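Local atomic coordinates of phiAB6 tailspike (Unidentified phage, PDB entry 5JS4), a protein that probably fragments the exopolysaccharide of Acinetobacter baumannii as a trimeric beta-helical phage tailspike. Residues 281-286 / 308-313; 313-318 / 338-343. One frame throughout, in Å; residues are numbered along the deposited sequence.

Contact 1 (281-286 / 308-313)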
ATOM      1  N   LYS A 281      31.048  10.998 -22.191  1.00 15.66           N
ATOM      2  CA  LYS A 281      30.200  11.591 -23.218  1.00 16.31           C
ATOM      3  C   LYS A 281      30.235  10.723 -24.463  1.00 16.19           C
ATOM      4  O   LYS A 281      31.307  10.314 -24.910  1.00 16.15           O
ATOM      5  CB  LYS A 281      30.683  13.001 -23.565  1.00 17.65           C
ATOM      6  CG  LYS A 281      29.801  13.731 -24.570  1.00 18.95           C
ATOM      7  CD  LYS A 281      30.525  14.899 -25.221  1.00 21.22           C
ATOM      8  CE  LYS A 281      29.778  15.404 -26.444  1.00 24.73           C
ATOM      9  NZ  LYS A 281      28.500  16.064 -26.082  1.00 28.17           N
ATOM     10  N   GLY A 282      29.069  10.447 -25.033  1.00 14.86           N
ATOM     11  CA  GLY A 282      29.033   9.764 -26.312  1.00 15.59           C
ATOM     12  C   GLY A 282      27.684   9.233 -26.727  1.00 15.15           C
ATOM     13  O   GLY A 282      26.907   8.745 -25.906  1.00 15.61           O
ATOM     14  N   ARG A 283      27.422   9.342 -28.024  1.00 15.53           N
ATOM     15  CA  ARG A 283      26.277   8.726 -28.660  1.00 14.94           C
ATOM     16  C   ARG A 283      26.820   7.504 -29.394  1.00 14.63           C
ATOM     17  O   ARG A 283      27.387   7.620 -30.487  1.00 15.96           O
ATOM     18  CB  ARG A 283      25.622   9.719 -29.616  1.00 15.07           C
ATOM     19  CG  ARG A 283      24.374   9.200 -30.300  1.00 15.60           C
ATOM     20  CD  ARG A 283      23.550  10.347 -30.859  1.00 16.37           C
ATOM     21  NE  ARG A 283      22.300   9.887 -31.454  1.00 17.52           N
ATOM     22  CZ  ARG A 283      21.281  10.676 -31.787  1.00 18.03           C
ATOM     23  NH1 ARG A 283      21.341  11.990 -31.585  1.00 18.16           N
ATOM     24  NH2 ARG A 283      20.190  10.144 -32.327  1.00 20.11           N
ATOM     25  N   TYR A 284      26.681   6.343 -28.763  1.00 14.49           N
ATOM     26  CA  TYR A 284      27.337   5.121 -29.219  1.00 14.36           C
ATOM     27  C   TYR A 284      26.468   4.355 -30.212  1.00 15.32           C
ATOM     28  O   TYR A 284      25.434   3.796 -29.843  1.00 15.32           O
ATOM     29  CB  TYR A 284      27.686   4.229 -28.024  1.00 14.08           C
ATOM     30  CG  TYR A 284      28.736   4.811 -27.097  1.00 13.80           C
ATOM     31  CD1 TYR A 284      28.380   5.620 -26.023  1.00 13.55           C
ATOM     32  CD2 TYR A 284      30.089   4.539 -27.290  1.00 13.57           C
ATOM     33  CE1 TYR A 284      29.339   6.148 -25.171  1.00 13.92           C
ATOM     34  CE2 TYR A 284      31.055   5.060 -26.445  1.00 13.66           C
ATOM     35  CZ  TYR A 284      30.680   5.860 -25.386  1.00 13.92           C
ATOM     36  OH  TYR A 284      31.643   6.376 -24.545  1.00 14.52           O
ATOM     37  N   ILE A 285      26.900   4.331 -31.471  1.00 16.18           N
ATOM     38  CA  ILE A 285      26.165   3.638 -32.525  1.00 16.67           C
ATOM     39  C   ILE A 285      26.479   2.146 -32.495  1.00 16.68           C
ATOM     40  O   ILE A 285      27.645   1.751 -32.412  1.00 16.93           O
ATOM     41  CB  ILE A 285      26.510   4.191 -33.927  1.00 17.65           C
ATOM     42  CG1 ILE A 285      26.299   5.710 -33.999  1.00 18.47           C
ATOM     43  CG2 ILE A 285      25.698   3.485 -35.007  1.00 18.18           C
ATOM     44  CD1 ILE A 285      24.918   6.191 -33.605  1.00 19.46           C
ATOM     45  N   LEU A 286      25.430   1.328 -32.561  1.00 16.47           N
ATOM     46  CA  LEU A 286      25.566  -0.121 -32.679  1.00 17.30           C
ATOM     47  C   LEU A 286      24.828  -0.597 -33.922  1.00 17.90           C
ATOM     48  O   LEU A 286      23.621  -0.391 -34.039  1.00 17.98           O
ATOM     49  CB  LEU A 286      24.993  -0.818 -31.446  1.00 18.27           C
ATOM     50  CG  LEU A 286      25.700  -0.527 -30.122  1.00 19.41           C
ATOM     51  CD1 LEU A 286      24.922  -1.143 -28.976  1.00 20.71           C
ATOM     52  CD2 LEU A 286      27.130  -1.045 -30.133  1.00 20.24           C
ATOM     53  N   PHE A 308      18.927  16.347 -27.187  1.00 14.80           N
ATOM     54  CA  PHE A 308      19.879  16.961 -26.265  1.00 15.20           C
ATOM     55  C   PHE A 308      20.576  15.898 -25.420  1.00 14.84           C
ATOM     56  O   PHE A 308      21.798  15.914 -25.285  1.00 14.55           O
ATOM     57  CB  PHE A 308      19.182  17.987 -25.361  1.00 16.52           C
ATOM     58  CG  PHE A 308      20.088  18.605 -24.329  1.00 17.22           C
ATOM     59  CD1 PHE A 308      20.886  19.695 -24.647  1.00 19.13           C
ATOM     60  CD2 PHE A 308      20.141  18.099 -23.036  1.00 18.02           C
ATOM     61  CE1 PHE A 308      21.718  20.267 -23.697  1.00 20.13           C
ATOM     62  CE2 PHE A 308      20.973  18.664 -22.084  1.00 18.86           C
ATOM     63  CZ  PHE A 308      21.762  19.751 -22.415  1.00 20.14           C
ATOM     64  N   TYR A 309      19.803  14.970 -24.865  1.00 14.67           N
ATOM     65  CA  TYR A 309      20.377  13.933 -24.007  1.00 14.87           C
ATOM     66  C   TYR A 309      21.008  12.795 -24.816  1.00 14.43           C
ATOM     67  O   TYR A 309      22.036  12.256 -24.405  1.00 15.18           O
ATOM     68  CB  TYR A 309      19.355  13.453 -22.955  1.00 15.31           C
ATOM     69  CG  TYR A 309      19.051  14.568 -21.969  1.00 15.92           C
ATOM     70  CD1 TYR A 309      19.981  14.931 -20.992  1.00 16.67           C
ATOM     71  CD2 TYR A 309      17.876  15.312 -22.059  1.00 17.51           C
ATOM     72  CE1 TYR A 309      19.736  15.981 -20.121  1.00 16.63           C
ATOM     73  CE2 TYR A 309      17.619  16.357 -21.184  1.00 16.95           C
ATOM     74  CZ  TYR A 309      18.551  16.692 -20.220  1.00 16.78           C
ATOM     75  OH  TYR A 309      18.302  17.741 -19.362  1.00 18.49           O
ATOM     76  N   TYR A 310      20.446  12.464 -25.981  1.00 14.31           N
ATOM     77  CA  TYR A 310      21.045  11.424 -26.834  1.00 14.31           C
ATOM     78  C   TYR A 310      22.459  11.817 -27.268  1.00 14.41           C
ATOM     79  O   TYR A 310      23.350  10.972 -27.345  1.00 15.01           O
ATOM     80  CB  TYR A 310      20.220  11.138 -28.100  1.00 14.79           C
ATOM     81  CG  TYR A 310      18.732  10.931 -27.907  1.00 15.65           C
ATOM     82  CD1 TYR A 310      18.211  10.408 -26.724  1.00 16.24           C
ATOM     83  CD2 TYR A 310      17.844  11.231 -28.938  1.00 15.87           C
ATOM     84  CE1 TYR A 310      16.847  10.225 -26.565  1.00 16.92           C
ATOM     85  CE2 TYR A 310      16.480  11.053 -28.787  1.00 16.64           C
ATOM     86  CZ  TYR A 310      15.987  10.548 -27.603  1.00 17.24           C
ATOM     87  OH  TYR A 310      14.632  10.366 -27.454  1.00 18.82           O
ATOM     88  N   ASN A 311      22.651  13.100 -27.566  1.00 14.69           N
ATOM     89  CA  ASN A 311      23.954  13.601 -27.999  1.00 14.58           C
ATOM     90  C   ASN A 311      24.995  13.612 -26.885  1.00 15.09           C
ATOM     91  O   ASN A 311      26.188  13.482 -27.154  1.00 17.62           O
ATOM     92  CB  ASN A 311      23.821  15.003 -28.602  1.00 14.91           C
ATOM     93  CG  ASN A 311      23.208  14.984 -29.989  1.00 15.80           C
ATOM     94  OD1 ASN A 311      23.246  13.971 -30.682  1.00 16.25           O
ATOM     95  ND2 ASN A 311      22.650  16.113 -30.404  1.00 16.55           N
ATOM     96  N   LEU A 312      24.546  13.772 -25.642  1.00 14.26           N
ATOM     97  CA  LEU A 312      25.451  13.769 -24.495  1.00 14.33           C
ATOM     98  C   LEU A 312      25.819  12.354 -24.059  1.00 14.18           C
ATOM     99  O   LEU A 312      26.971  12.084 -23.727  1.00 14.71           O
ATOM    100  CB  LEU A 312      24.842  14.539 -23.324  1.00 14.97           C
ATOM    101  CG  LEU A 312      24.673  16.046 -23.538  1.00 16.01           C
ATOM    102  CD1 LEU A 312      23.957  16.675 -22.357  1.00 16.33           C
ATOM    103  CD2 LEU A 312      26.008  16.734 -23.779  1.00 16.52           C
ATOM    104  N   GLY A 313      24.845  11.452 -24.055  1.00 13.48           N
ATOM    105  CA  GLY A 313      25.099  10.095 -23.594  1.00 13.74           C
ATOM    106  C   GLY A 313      23.969   9.125 -23.855  1.00 13.39           C
ATOM    107  O   GLY A 313      22.907   9.216 -23.241  1.00 13.69           O
TER

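Contact 2 (313-318 / 338-343)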
ATOM      1  N   GLY A 313      24.845  11.452 -24.055  1.00 13.48           N
ATOM      2  CA  GLY A 313      25.099  10.095 -23.594  1.00 13.74           C
ATOM      3  C   GLY A 313      23.969   9.125 -23.855  1.00 13.39           C
ATOM      4  O   GLY A 313      22.907   9.216 -23.241  1.00 13.69           O
ATOM      5  N   CYS A 314      24.198   8.189 -24.769  1.00 13.24           N
ATOM      6  CA  CYS A 314      23.251   7.111 -25.000  1.00 13.71           C
ATOM      7  C   CYS A 314      23.858   6.004 -25.841  1.00 13.12           C
ATOM      8  O   CYS A 314      24.922   6.173 -26.442  1.00 13.59           O
ATOM      9  CB  CYS A 314      21.983   7.624 -25.701  1.00 13.94           C
ATOM     10  SG  CYS A 314      22.147   7.916 -27.480  1.00 15.42           S
ATOM     11  N   ILE A 315      23.168   4.870 -25.854  1.00 12.89           N
ATOM     12  CA  ILE A 315      23.375   3.836 -26.855  1.00 13.82           C
ATOM     13  C   ILE A 315      22.330   4.072 -27.941  1.00 14.45           C
ATOM     14  O   ILE A 315      21.149   4.235 -27.645  1.00 14.58           O
ATOM     15  CB  ILE A 315      23.239   2.429 -26.248  1.00 14.33           C
ATOM     16  CG1 ILE A 315      24.405   2.173 -25.289  1.00 14.77           C
ATOM     17  CG2 ILE A 315      23.199   1.369 -27.344  1.00 15.23           C
ATOM     18  CD1 ILE A 315      24.271   0.920 -24.453  1.00 15.17           C
ATOM     19  N   ASP A 316      22.779   4.114 -29.192  1.00 14.89           N
ATOM     20  CA  ASP A 316      21.908   4.382 -30.329  1.00 15.37           C
ATOM     21  C   ASP A 316      22.023   3.206 -31.293  1.00 15.20           C
ATOM     22  O   ASP A 316      22.973   3.110 -32.077  1.00 16.21           O
ATOM     23  CB  ASP A 316      22.309   5.705 -30.987  1.00 16.35           C
ATOM     24  CG  ASP A 316      21.314   6.180 -32.034  1.00 17.51           C
ATOM     25  OD1 ASP A 316      20.508   5.367 -32.532  1.00 18.34           O
ATOM     26  OD2 ASP A 316      21.343   7.387 -32.360  1.00 18.75           O
ATOM     27  N   VAL A 317      21.059   2.295 -31.202  1.00 14.98           N
ATOM     28  CA  VAL A 317      21.040   1.092 -32.024  1.00 15.52           C
ATOM     29  C   VAL A 317      20.531   1.444 -33.418  1.00 16.49           C
ATOM     30  O   VAL A 317      19.488   2.081 -33.561  1.00 16.22           O
ATOM     31  CB  VAL A 317      20.145   0.005 -31.391  1.00 16.22           C
ATOM     32  CG1 VAL A 317      20.065  -1.226 -32.281  1.00 16.68           C
ATOM     33  CG2 VAL A 317      20.674  -0.374 -30.014  1.00 16.49           C
ATOM     34  N   ASP A 318      21.279   1.036 -34.439  1.00 17.15           N
ATOM     35  CA  ASP A 318      20.908   1.310 -35.826  1.00 17.97           C
ATOM     36  C   ASP A 318      19.881   0.285 -36.301  1.00 18.29           C
ATOM     37  O   ASP A 318      20.235  -0.814 -36.730  1.00 19.40           O
ATOM     38  CB  ASP A 318      22.150   1.288 -36.718  1.00 18.69           C
ATOM     39  CG  ASP A 318      21.845   1.619 -38.168  1.00 20.93           C
ATOM     40  OD1 ASP A 318      20.682   1.945 -38.493  1.00 20.72           O
ATOM     41  OD2 ASP A 318      22.784   1.552 -38.984  1.00 24.09           O
ATOM     42  N   GLN A 338      21.273  -0.137 -15.626  1.00 11.77           N
ATOM     43  CA  GLN A 338      21.078   1.099 -14.871  1.00 12.62           C
ATOM     44  C   GLN A 338      21.737   2.321 -15.484  1.00 11.86           C
ATOM     45  O   GLN A 338      22.711   2.212 -16.230  1.00 11.82           O
ATOM     46  CB  GLN A 338      21.563   0.929 -13.426  1.00 16.13           C
ATOM     47  CG  GLN A 338      23.059   0.721 -13.268  1.00 18.42           C
ATOM     48  CD  GLN A 338      23.495   0.698 -11.811  1.00 22.25           C
ATOM     49  OE1 GLN A 338      22.807   0.146 -10.954  1.00 26.46           O
ATOM     50  NE2 GLN A 338      24.645   1.294 -11.527  1.00 24.87           N
ATOM     51  N   ASN A 339      21.187   3.487 -15.145  1.00 11.64           N
ATOM     52  CA  ASN A 339      21.798   4.768 -15.463  1.00 12.01           C
ATOM     53  C   ASN A 339      22.013   4.900 -16.965  1.00 11.19           C
ATOM     54  O   ASN A 339      23.091   5.283 -17.413  1.00 10.87           O
ATOM     55  CB  ASN A 339      23.128   4.891 -14.708  1.00 13.18           C
ATOM     56  CG  ASN A 339      23.736   6.273 -14.805  1.00 15.02           C
ATOM     57  OD1 ASN A 339      23.039   7.273 -14.679  1.00 18.07           O
ATOM     58  ND2 ASN A 339      25.046   6.334 -15.027  1.00 16.54           N
ATOM     59  N   LEU A 340      20.977   4.576 -17.735  1.00 11.55           N
ATOM     60  CA  LEU A 340      21.129   4.335 -19.165  1.00 11.76           C
ATOM     61  C   LEU A 340      20.058   5.020 -20.000  1.00 11.64           C
ATOM     62  O   LEU A 340      18.886   5.025 -19.643  1.00 11.78           O
ATOM     63  CB  LEU A 340      21.082   2.831 -19.439  1.00 12.83           C
ATOM     64  CG  LEU A 340      21.130   2.379 -20.901  1.00 13.63           C
ATOM     65  CD1 LEU A 340      22.465   2.730 -21.539  1.00 13.75           C
ATOM     66  CD2 LEU A 340      20.862   0.885 -20.985  1.00 14.66           C
ATOM     67  N   THR A 341      20.493   5.588 -21.119  1.00 11.70           N
ATOM     68  CA  THR A 341      19.609   6.075 -22.164  1.00 11.74           C
ATOM     69  C   THR A 341      19.933   5.265 -23.411  1.00 12.03           C
ATOM     70  O   THR A 341      21.093   5.175 -23.804  1.00 12.00           O
ATOM     71  CB  THR A 341      19.846   7.572 -22.424  1.00 12.06           C
ATOM     72  OG1 THR A 341      19.753   8.285 -21.185  1.00 12.26           O
ATOM     73  CG2 THR A 341      18.829   8.137 -23.410  1.00 12.82           C
ATOM     74  N   ALA A 342      18.919   4.656 -24.019  1.00 12.20           N
ATOM     75  CA  ALA A 342      19.138   3.856 -25.219  1.00 12.49           C
ATOM     76  C   ALA A 342      17.974   3.997 -26.182  1.00 13.25           C
ATOM     77  O   ALA A 342      16.815   3.862 -25.789  1.00 13.21           O
ATOM     78  CB  ALA A 342      19.352   2.398 -24.854  1.00 13.43           C
ATOM     79  N   ARG A 343      18.295   4.272 -27.446  1.00 13.64           N
ATOM     80  CA  ARG A 343      17.295   4.421 -28.489  1.00 13.96           C
ATOM     81  C   ARG A 343      17.598   3.515 -29.673  1.00 14.22           C
ATOM     82  O   ARG A 343      18.725   3.036 -29.838  1.00 13.86           O
ATOM     83  CB  ARG A 343      17.224   5.879 -28.965  1.00 14.56           C
ATOM     84  CG  ARG A 343      18.490   6.391 -29.644  1.00 15.66           C
ATOM     85  CD  ARG A 343      18.296   7.762 -30.274  1.00 16.77           C
ATOM     86  NE  ARG A 343      17.475   7.707 -31.486  1.00 17.55           N
ATOM     87  CZ  ARG A 343      16.174   7.994 -31.561  1.00 18.53           C
ATOM     88  NH1 ARG A 343      15.483   8.375 -30.488  1.00 18.98           N
ATOM     89  NH2 ARG A 343      15.553   7.900 -32.733  1.00 19.89           N
TER

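Contact 1 (281-286 / 308-313)
R283 lies against the last turn of the short helix 307-312, and its polar bonds show how one arginine can tie a strand to a helix. NH1 donates to OD1 of N311 over 2.9 Å, with the acceptor almost exactly in the guanidinium plane although the donor stands above the plane of the amide carbonyl. The same NH1 forms a salt bridge with E307, and NE forms another with D316.

Van der Waals contact accompanies these bonds. CB of Y310 sits over one face of the guanidinium, 3.8 Å from NH1 of R283, and the aliphatic stem of R283 runs past the carbonyl O of Y310, with CB of R283 3.4 Å from that oxygen. With CG opposite the backbone N (chi1 -178°) and the chain extended to NE, the charged end reaches N311.

The backbone contributes a hydrogen bond from N of G282 to O of L312, 3.0 Å long, and a CA-H...O contact from CA of G313 to O of G282.

G282 and G313 form a parallel bridge where helix 307-312 passes into strand 313-318, the sheet neighbour of 282-286; T272 of the second subunit packs on L312.

Contact 2 (313-318 / 338-343)
D316 and R343 stand side by side on one face of a parallel strand pair, and the arginine, followed outward, shows how a sheet can carry a charged group to a pocket, here one that holds a malonic acid, probably from the crystallisation liquor. The side chain leaves CA with CG wedged between the backbone N and the carbonyl carbon (chi1 65°). CG then packs against the carboxylate of D316, 3.7 Å from OD1. CD continues along the acid and lies 3.7 Å from OD2 of D316. The chain bends about CG-CD (chi3 -73°), which brings NE alongside the acid. There NE keeps a long salt bridge to OD1 of D316 (4.0 Å), with the carboxylate and guanidinium planes nearly perpendicular (85°). Its closer partner is OG of S345, which is bound to OD1 of D316 as well, so one hydroxyl links acid and base. At the tip, NH1 of R343 hydrogen-bonds to the malonic acid.

The backbones beneath are joined by three nearly straight hydrogen bonds. N of I315 reaches O of T341 at 2.9 Å, N of R343 reaches O of I315 at 2.9 Å, and N of V317 closes on O of R343 at 2.8 Å.

On the face carrying I315 and A342 the contact is apolar: CD1 of I315 meets CD1 of L340 at 3.9 Å, and the CB atoms of I315 and A342 lie 4.1 Å apart. L297 packs on both I315 and L340.

Parallel pairing of in-register strands from successive turns, with hydrocarbon inside and polar groups outside, is characteristic of the right-handed beta-helix of pectate lyase-like proteins. Here the outer face supplies R343 to the malonic acid pocket, alongside Y310, I370, N371 and Y394.

How the contacts relate
Contact 1 and contact 2 follow in series along the chain, with centres about 7 Å apart, and illustrate how a beta-helix grows by adding one turn to the next. G313 belongs to both: it ends the helix-bearing segment of contact 1 and begins strand 313-318 of contact 2. That strand lies between 282-286 and 340-345, tied to the former by probable backbone hydrogen bonds such as Y284 O to D316 N. Across the two contacts, Y310 of the helix packs on R343 of strand 340-345, and both residues line the same malonic acid pocket. Both contacts also touch the second subunit, so this part of the beta-helix contributes to the trimer interface.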